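Long-range contact in alginate lyase AlgAT5 (PDB 5ZQI), which cleaves the polysaccharide alginate as a lyase of polysaccharide lyase family 7, probably by beta-elimination: residues Met145-Lys150 and Asn259-Leu264. Numbering follows the deposited sequence.
Sequences MIIDQK and NEIYNL
Asp148 and Lys150 pair antiparallel with Asn263 and Glu260 in hydrogen-bonded register, but Tyr262 and Asn263 both face Asp148, whose O takes Tyr262 N (2.8 Å) and, weakly, Asn263 N, a classic beta bulge. Lys150 and Glu260 close a regular ring of two backbone bonds beyond it. On the face bearing Asp148, Asn263 lies alongside the aspartate, and its ND2 gives Asp148 OD2 a 3.0 Å bond from above the carboxylate plane; Arg204 forms a salt bridge with the same oxygen and a cation-pi contact with the Tyr262 ring. With CG between backbone N and carbonyl carbon (chi1 65°) and the rest of the chain extended, Lys150 runs along the edge of that ring until NZ meets Tyr262 OH at 3.0 Å. Glu260 runs beside it; Lys150 NZ stays 4.0 Å from Glu260 OE1, beyond a salt bridge, and one water spans the two, while Asn96 also bonds this carboxylate oxygen. Replacing this lysine by an alanine is likely to leave the tyrosine hydroxyl without its ammonium partner and the water without its lysine donor. On the other face, Asn259 ND2 bonds Gln149 OE1 at 2.9 Å, the amide planes turned 54° apart, and Gln149 NE2 reaches Val163 O. Farther along, Leu264 CD1 packs on Ile147 CG1 (3.8 Å) and Met145 SD, and Ile147 CG2 meets Ile261 CD1; Ala239 of the other sheet touches Ile147 and Leu264. This bulged pairing joins neighbouring strands 142-153 and 256-269 within one sheet of the PL7 beta-sandwich, its partly apolar face turned toward the opposing sheet.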
ATOM      1  N   MET A 145      -1.179  11.454  -1.033  1.00  6.55           N
ATOM      2  CA  MET A 145      -1.395  10.242  -1.806  1.00  6.09           C
ATOM      3  C   MET A 145      -2.894   9.964  -1.868  1.00  6.31           C
ATOM      4  O   MET A 145      -3.587  10.019  -0.838  1.00  7.93           O
ATOM      5  CB  MET A 145      -0.691   9.033  -1.199  1.00  6.66           C
ATOM      6  CG  MET A 145      -0.932   7.746  -2.021  1.00  5.86           C
ATOM      7  SD  MET A 145       0.094   6.348  -1.561  1.00  7.43           S
ATOM      8  CE  MET A 145      -0.284   6.131   0.173  1.00  8.96           C
ATOM      9  N   ILE A 146      -3.398   9.689  -3.065  1.00  6.49           N
ATOM     10  CA  ILE A 146      -4.769   9.239  -3.272  1.00  8.28           C
ATOM     11  C   ILE A 146      -4.745   7.851  -3.893  1.00  6.85           C
ATOM     12  O   ILE A 146      -4.095   7.635  -4.927  1.00  9.57           O
ATOM     13  CB  ILE A 146      -5.577  10.185  -4.167  1.00  9.33           C
ATOM     14  CG1 ILE A 146      -5.442  11.618  -3.708  1.00  8.52           C
ATOM     15  CG2 ILE A 146      -7.050   9.753  -4.110  1.00 14.98           C
ATOM     16  CD1 ILE A 146      -6.072  12.654  -4.649  1.00 12.39           C
ATOM     17  N   ILE A 147      -5.425   6.903  -3.261  1.00  7.69           N
ATOM     18  CA  ILE A 147      -5.536   5.546  -3.782  1.00  8.34           C
ATOM     19  C   ILE A 147      -7.014   5.226  -3.992  1.00  8.04           C
ATOM     20  O   ILE A 147      -7.816   5.360  -3.065  1.00  9.48           O
ATOM     21  CB  ILE A 147      -4.932   4.489  -2.843  1.00  6.95           C
ATOM     22  CG1 ILE A 147      -3.590   4.885  -2.241  1.00  7.65           C
ATOM     23  CG2 ILE A 147      -4.810   3.154  -3.613  1.00  9.33           C
ATOM     24  CD1 ILE A 147      -3.099   3.867  -1.238  1.00 10.61           C
ATOM     25  N   ASP A 148      -7.377   4.812  -5.209  1.00  8.49           N
ATOM     26  CA  ASP A 148      -8.723   4.395  -5.600  1.00  8.14           C
ATOM     27  C   ASP A 148      -8.609   2.893  -5.822  1.00  8.21           C
ATOM     28  O   ASP A 148      -7.901   2.461  -6.735  1.00  8.37           O
ATOM     29  CB  ASP A 148      -9.121   5.171  -6.846  1.00  9.00           C
ATOM     30  CG  ASP A 148     -10.451   4.798  -7.383  1.00 13.85           C
ATOM     31  OD1 ASP A 148     -11.141   3.951  -6.796  1.00 14.42           O
ATOM     32  OD2 ASP A 148     -10.838   5.448  -8.397  1.00 17.01           O
ATOM     33  N   GLN A 149      -9.226   2.087  -4.952  1.00  7.59           N
ATOM     34  CA  GLN A 149      -8.910   0.660  -4.914  1.00  7.58           C
ATOM     35  C   GLN A 149     -10.088  -0.123  -4.360  1.00 11.10           C
ATOM     36  O   GLN A 149     -11.066   0.452  -3.868  1.00  9.01           O
ATOM     37  CB  GLN A 149      -7.636   0.407  -4.083  1.00  9.14           C
ATOM     38  CG  GLN A 149      -7.760   0.813  -2.586  1.00  9.31           C
ATOM     39  CD  GLN A 149      -6.490   0.595  -1.811  1.00 11.02           C
ATOM     40  OE1 GLN A 149      -5.665  -0.239  -2.164  1.00 13.09           O
ATOM     41  NE2 GLN A 149      -6.315   1.363  -0.766  1.00 11.22           N
ATOM     42  N   LYS A 150      -9.996  -1.454  -4.456  1.00  9.50           N
ATOM     43  CA  LYS A 150     -10.914  -2.350  -3.756  1.00  8.72           C
ATOM     44  C   LYS A 150     -10.104  -3.517  -3.228  1.00  9.48           C
ATOM     45  O   LYS A 150      -9.127  -3.924  -3.859  1.00 11.07           O
ATOM     46  CB  LYS A 150     -12.044  -2.819  -4.643  1.00 12.14           C
ATOM     47  CG  LYS A 150     -11.614  -3.679  -5.811  1.00 10.90           C
ATOM     48  CD  LYS A 150     -12.812  -4.036  -6.687  1.00 13.87           C
ATOM     49  CE  LYS A 150     -12.378  -4.812  -7.897  1.00 13.26           C
ATOM     50  NZ  LYS A 150     -13.545  -5.023  -8.819  1.00 20.75           N
ATOM     51  N   ASN A 259      -5.630  -7.051  -3.599  1.00  7.26           N
ATOM     52  CA  ASN A 259      -6.396  -5.846  -3.895  1.00  7.74           C
ATOM     53  C   ASN A 259      -6.171  -5.425  -5.344  1.00  8.28           C
ATOM     54  O   ASN A 259      -5.299  -5.937  -6.049  1.00 10.19           O
ATOM     55  CB  ASN A 259      -6.062  -4.712  -2.901  1.00 10.99           C
ATOM     56  CG  ASN A 259      -4.655  -4.164  -3.058  1.00  8.38           C
ATOM     57  OD1 ASN A 259      -3.718  -4.864  -3.391  1.00 10.33           O
ATOM     58  ND2 ASN A 259      -4.517  -2.865  -2.836  1.00 10.74           N
ATOM     59  N   GLU A 260      -7.009  -4.506  -5.805  1.00  7.60           N
ATOM     60  CA  GLU A 260      -6.971  -3.980  -7.164  1.00  8.06           C
ATOM     61  C   GLU A 260      -6.969  -2.461  -7.051  1.00  8.72           C
ATOM     62  O   GLU A 260      -7.857  -1.887  -6.408  1.00  9.07           O
ATOM     63  CB  GLU A 260      -8.162  -4.474  -7.988  1.00 10.50           C
ATOM     64  CG  GLU A 260      -8.217  -5.986  -8.121  1.00 10.17           C
ATOM     65  CD  GLU A 260      -9.222  -6.505  -9.136  1.00 12.28           C
ATOM     66  OE1 GLU A 260      -9.724  -5.695  -9.965  1.00 14.88           O
ATOM     67  OE2 GLU A 260      -9.500  -7.718  -9.098  1.00 18.06           O
ATOM     68  N   ILE A 261      -5.958  -1.821  -7.639  1.00  7.70           N
ATOM     69  CA  ILE A 261      -5.819  -0.360  -7.624  1.00  8.12           C
ATOM     70  C   ILE A 261      -6.200   0.161  -9.011  1.00  7.65           C
ATOM     71  O   ILE A 261      -5.561  -0.177 -10.017  1.00  8.13           O
ATOM     72  CB  ILE A 261      -4.397   0.106  -7.225  1.00  7.74           C
ATOM     73  CG1 ILE A 261      -4.073  -0.434  -5.832  1.00  7.21           C
ATOM     74  CG2 ILE A 261      -4.289   1.635  -7.349  1.00  6.39           C
ATOM     75  CD1 ILE A 261      -2.730   0.077  -5.256  1.00  8.79           C
ATOM     76  N   TYR A 262      -7.197   1.038  -9.046  1.00  8.17           N
ATOM     77  CA  TYR A 262      -7.704   1.672 -10.260  1.00  9.15           C
ATOM     78  C   TYR A 262      -7.011   2.982 -10.586  1.00  8.77           C
ATOM     79  O   TYR A 262      -6.765   3.268 -11.766  1.00 10.74           O
ATOM     80  CB  TYR A 262      -9.208   1.939 -10.091  1.00 10.23           C
ATOM     81  CG  TYR A 262     -10.071   0.721 -10.143  1.00 11.17           C
ATOM     82  CD1 TYR A 262     -10.215  -0.097  -9.038  1.00 15.29           C
ATOM     83  CD2 TYR A 262     -10.731   0.365 -11.315  1.00 12.73           C
ATOM     84  CE1 TYR A 262     -10.920  -1.212  -9.131  1.00 17.33           C
ATOM     85  CE2 TYR A 262     -11.506  -0.751 -11.389  1.00 15.47           C
ATOM     86  CZ  TYR A 262     -11.568  -1.551 -10.343  1.00 16.60           C
ATOM     87  OH  TYR A 262     -12.402  -2.699 -10.375  1.00 21.06           O
ATOM     88  N   ASN A 263      -6.674   3.770  -9.562  1.00  9.25           N
ATOM     89  CA  ASN A 263      -6.007   5.049  -9.727  1.00  8.61           C
ATOM     90  C   ASN A 263      -5.110   5.254  -8.517  1.00  9.48           C
ATOM     91  O   ASN A 263      -5.422   4.803  -7.412  1.00  8.19           O
ATOM     92  CB  ASN A 263      -7.012   6.223  -9.855  1.00  9.89           C
ATOM     93  CG  ASN A 263      -7.912   6.119 -11.089  1.00 11.47           C
ATOM     94  OD1 ASN A 263      -7.503   6.397 -12.227  1.00 14.45           O
ATOM     95  ND2 ASN A 263      -9.148   5.706 -10.867  1.00 14.61           N
ATOM     96  N   LEU A 264      -4.001   5.938  -8.736  1.00  8.87           N
ATOM     97  CA  LEU A 264      -2.955   6.147  -7.740  1.00  6.83           C
ATOM     98  C   LEU A 264      -2.246   7.439  -8.112  1.00  8.06           C
ATOM     99  O   LEU A 264      -1.769   7.571  -9.242  1.00 14.80           O
ATOM    100  CB  LEU A 264      -1.971   4.982  -7.715  1.00  9.26           C
ATOM    101  CG  LEU A 264      -0.818   5.064  -6.721  1.00  9.17           C
ATOM    102  CD1 LEU A 264      -1.329   5.094  -5.304  1.00 10.39           C
ATOM    103  CD2 LEU A 264       0.094   3.839  -6.930  1.00 10.62           C
TER
HETATM  104  O   HOH W   1     -12.276  -6.271 -10.995  1.00 26.30           O